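Local structure of enoyl-CoA hydratase, EchA3 (Mycobacterium ulcerans, 6C7C) at residues A[124-129]-A[180-185]. The protein probably acts as a lyase in lipid metabolism, as a member of the enoyl-CoA hydratase/isomerase (crotonase) family. Residues are numbered along the deposited sequence; the frame is centred on the assembly and turned at random.
Sequences AAHAYN and DEISLP
I182 sets its CG2 methyl squarely over one face of the H126 imidazole in one of the two modelled positions of H126, 3.6 Å from the ring centroid and 10° off the normal, a CH-pi contact that the other position may not keep. In it the two side chains cross at about a right angle. With CG2 anti to the backbone N and CG1 anti to the carbonyl carbon, the CG2 branch is the one over the ring centre. Both residues also touch E171 on helix 170-176, and I182 reaches L174 of the same helix.

Beside this pair the backbones run parallel, and A124 pairs with I182 in a parallel bridge, bonded to the residues on either side of it. A124 N donates to E181 O at 3.1 Å, and S183 N donates to A124 O at 2.9 Å, both nearly straight. A124 O also receives a CA-H...O contact from I182, and A125 CA makes another to S183 O at 3.3 Å.

Past the bridge the type I turn from A125 to Y128 closes on the proline. A125 CB packs 3.7 Å from P185 CG and at the same time lies over one face of the Y128 ring, near its rim. The tyrosine crosses P185 obliquely, its OH 3.2 Å from P185 CB. A water lying in plane at the ring edge links Y128 OH to P185 O, to which it donates a hydrogen bond.

E181 turns from this contact, its carboxylate held by R191 and H121. Through the A124 bonds the short strand 181-182 joins the parallel part of the mixed sheet beside strand 121-124, as an outermost strand within the chain, in a crotonase fold.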
ATOM      1  N   ALA A 124       3.329   4.237  19.466  1.00 19.11           N
ATOM      2  CA  ALA A 124       4.192   5.390  19.668  1.00 17.46           C
ATOM      3  C   ALA A 124       3.344   6.570  20.134  1.00 20.32           C
ATOM      4  O   ALA A 124       2.113   6.506  20.153  1.00 18.10           O
ATOM      5  CB  ALA A 124       4.974   5.720  18.398  1.00 13.88           C
ATOM      6  N   ALA A 125       4.011   7.649  20.537  1.00 19.75           N
ATOM      7  CA  ALA A 125       3.328   8.877  20.928  1.00 17.54           C
ATOM      8  C   ALA A 125       3.448   9.959  19.849  1.00 19.82           C
ATOM      9  O   ALA A 125       4.183   9.835  18.865  1.00 26.70           O
ATOM     10  CB  ALA A 125       3.849   9.381  22.281  1.00 16.96           C
ATOM     11  N   HIS A 126       2.730  11.056  20.083  1.00 23.49           N
ATOM     12  CA  HIS A 126       2.523  12.066  19.046  0.51 22.24           C
ATOM     13  C   HIS A 126       3.813  12.766  18.636  1.00 25.78           C
ATOM     14  O   HIS A 126       3.931  13.233  17.489  1.00 26.73           O
ATOM     15  CB  HIS A 126       1.512  13.103  19.528  0.51 25.15           C
ATOM     16  CG  HIS A 126       0.083  12.678  19.392  0.51 28.20           C
ATOM     17  ND1 HIS A 126      -0.510  12.428  18.172  0.51 29.33           N
ATOM     18  CD2 HIS A 126      -0.884  12.493  20.324  0.51 29.86           C
ATOM     19  CE1 HIS A 126      -1.774  12.096  18.358  0.51 29.23           C
ATOM     20  NE2 HIS A 126      -2.027  12.125  19.654  0.51 30.60           N
ATOM     21  N   ALA A 127       4.780  12.877  19.536  1.00 20.53           N
ATOM     22  CA  ALA A 127       5.946  13.705  19.256  1.00 25.81           C
ATOM     23  C   ALA A 127       7.189  12.914  18.872  1.00 26.62           C
ATOM     24  O   ALA A 127       8.249  13.516  18.683  1.00 27.48           O
ATOM     25  CB  ALA A 127       6.257  14.609  20.458  1.00 29.37           C
ATOM     26  N   TYR A 128       7.103  11.593  18.749  1.00 23.57           N
ATOM     27  CA  TYR A 128       8.302  10.794  18.532  1.00 18.57           C
ATOM     28  C   TYR A 128       8.632  10.794  17.037  1.00 22.67           C
ATOM     29  O   TYR A 128       7.832  10.342  16.205  1.00 19.45           O
ATOM     30  CB  TYR A 128       8.108   9.374  19.063  1.00 20.92           C
ATOM     31  CG  TYR A 128       7.846   9.311  20.563  1.00 21.04           C
ATOM     32  CD1 TYR A 128       8.130  10.401  21.379  1.00 24.11           C
ATOM     33  CD2 TYR A 128       7.354   8.152  21.164  1.00 22.10           C
ATOM     34  CE1 TYR A 128       7.913  10.355  22.747  1.00 24.52           C
ATOM     35  CE2 TYR A 128       7.131   8.089  22.538  1.00 18.29           C
ATOM     36  CZ  TYR A 128       7.406   9.199  23.316  1.00 18.02           C
ATOM     37  OH  TYR A 128       7.187   9.170  24.659  1.00 19.45           O
ATOM     38  N   ASN A 129       9.810  11.308  16.699  1.00 20.17           N
ATOM     39  CA  ASN A 129      10.242  11.363  15.314  1.00 18.86           C
ATOM     40  C   ASN A 129      10.688   9.991  14.838  1.00 20.04           C
ATOM     41  O   ASN A 129      11.466   9.307  15.509  1.00 19.95           O
ATOM     42  CB  ASN A 129      11.363  12.381  15.147  1.00 19.75           C
ATOM     43  CG  ASN A 129      10.866  13.796  15.270  1.00 31.42           C
ATOM     44  OD1 ASN A 129       9.662  14.052  15.157  1.00 38.29           O
ATOM     45  ND2 ASN A 129      11.785  14.736  15.425  1.00 37.17           N
ATOM     46  N   ASP A 180       1.223   1.479  14.192  1.00 20.51           N
ATOM     47  CA  ASP A 180      -0.142   1.011  14.089  1.00 21.13           C
ATOM     48  C   ASP A 180      -1.069   1.693  15.085  1.00 21.40           C
ATOM     49  O   ASP A 180      -2.289   1.574  14.946  1.00 16.85           O
ATOM     50  CB  ASP A 180      -0.190  -0.517  14.287  1.00 15.50           C
ATOM     51  CG  ASP A 180       0.792  -1.253  13.398  1.00 20.85           C
ATOM     52  OD1 ASP A 180       0.594  -1.262  12.173  1.00 20.37           O
ATOM     53  OD2 ASP A 180       1.786  -1.817  13.916  1.00 19.99           O
ATOM     54  N   GLU A 181      -0.531   2.417  16.067  1.00 16.70           N
ATOM     55  CA  GLU A 181      -1.350   2.975  17.137  1.00 18.86           C
ATOM     56  C   GLU A 181      -0.610   4.120  17.819  1.00 20.50           C
ATOM     57  O   GLU A 181       0.617   4.099  17.947  1.00 19.94           O
ATOM     58  CB  GLU A 181      -1.723   1.884  18.168  1.00 24.92           C
ATOM     59  CG  GLU A 181      -2.590   2.355  19.337  1.00 25.82           C
ATOM     60  CD  GLU A 181      -2.916   1.244  20.340  1.00 25.50           C
ATOM     61  OE1 GLU A 181      -2.569   0.073  20.084  1.00 23.85           O
ATOM     62  OE2 GLU A 181      -3.524   1.552  21.386  1.00 27.92           O
ATOM     63  N   ILE A 182      -1.370   5.118  18.260  1.00 22.38           N
ATOM     64  CA  ILE A 182      -0.839   6.263  18.986  1.00 20.36           C
ATOM     65  C   ILE A 182      -1.396   6.242  20.399  1.00 19.72           C
ATOM     66  O   ILE A 182      -2.604   6.060  20.595  1.00 22.25           O
ATOM     67  CB  ILE A 182      -1.187   7.596  18.293  1.00 19.12           C
ATOM     68  CG1 ILE A 182      -0.660   7.612  16.866  1.00 21.18           C
ATOM     69  CG2 ILE A 182      -0.624   8.769  19.100  1.00 18.36           C
ATOM     70  CD1 ILE A 182      -1.200   8.760  16.020  1.00 23.69           C
ATOM     71  N   SER A 183      -0.527   6.441  21.380  1.00 25.81           N
ATOM     72  CA  SER A 183      -0.963   6.604  22.758  0.65 23.68           C
ATOM     73  C   SER A 183      -0.222   7.778  23.377  1.00 23.37           C
ATOM     74  O   SER A 183       0.747   8.296  22.819  1.00 24.92           O
ATOM     75  CB  SER A 183      -0.723   5.334  23.577  0.65 20.89           C
ATOM     76  OG  SER A 183       0.656   5.130  23.722  0.65 18.05           O
ATOM     77  N   LEU A 184      -0.714   8.222  24.530  1.00 27.21           N
ATOM     78  CA  LEU A 184      -0.007   9.268  25.245  1.00 25.61           C
ATOM     79  C   LEU A 184       1.332   8.700  25.717  1.00 24.01           C
ATOM     80  O   LEU A 184       1.430   7.508  26.023  1.00 19.27           O
ATOM     81  CB  LEU A 184      -0.824   9.769  26.435  1.00 24.89           C
ATOM     82  CG  LEU A 184      -2.156  10.432  26.059  1.00 27.02           C
ATOM     83  CD1 LEU A 184      -3.000  10.726  27.277  1.00 23.80           C
ATOM     84  CD2 LEU A 184      -1.950  11.675  25.229  1.00 33.52           C
ATOM     85  N   PRO A 185       2.377   9.531  25.779  1.00 23.17           N
ATOM     86  CA  PRO A 185       3.719   9.000  26.078  1.00 19.78           C
ATOM     87  C   PRO A 185       3.777   8.147  27.343  1.00 29.98           C
ATOM     88  O   PRO A 185       4.517   7.156  27.388  1.00 20.12           O
ATOM     89  CB  PRO A 185       4.576  10.269  26.214  1.00 21.22           C
ATOM     90  CG  PRO A 185       3.815  11.358  25.463  1.00 25.09           C
ATOM     91  CD  PRO A 185       2.361  10.999  25.609  1.00 20.27           C
TER
HETATM   92  O   HOH W   1       6.521   6.435  25.872  1.00 26.45           O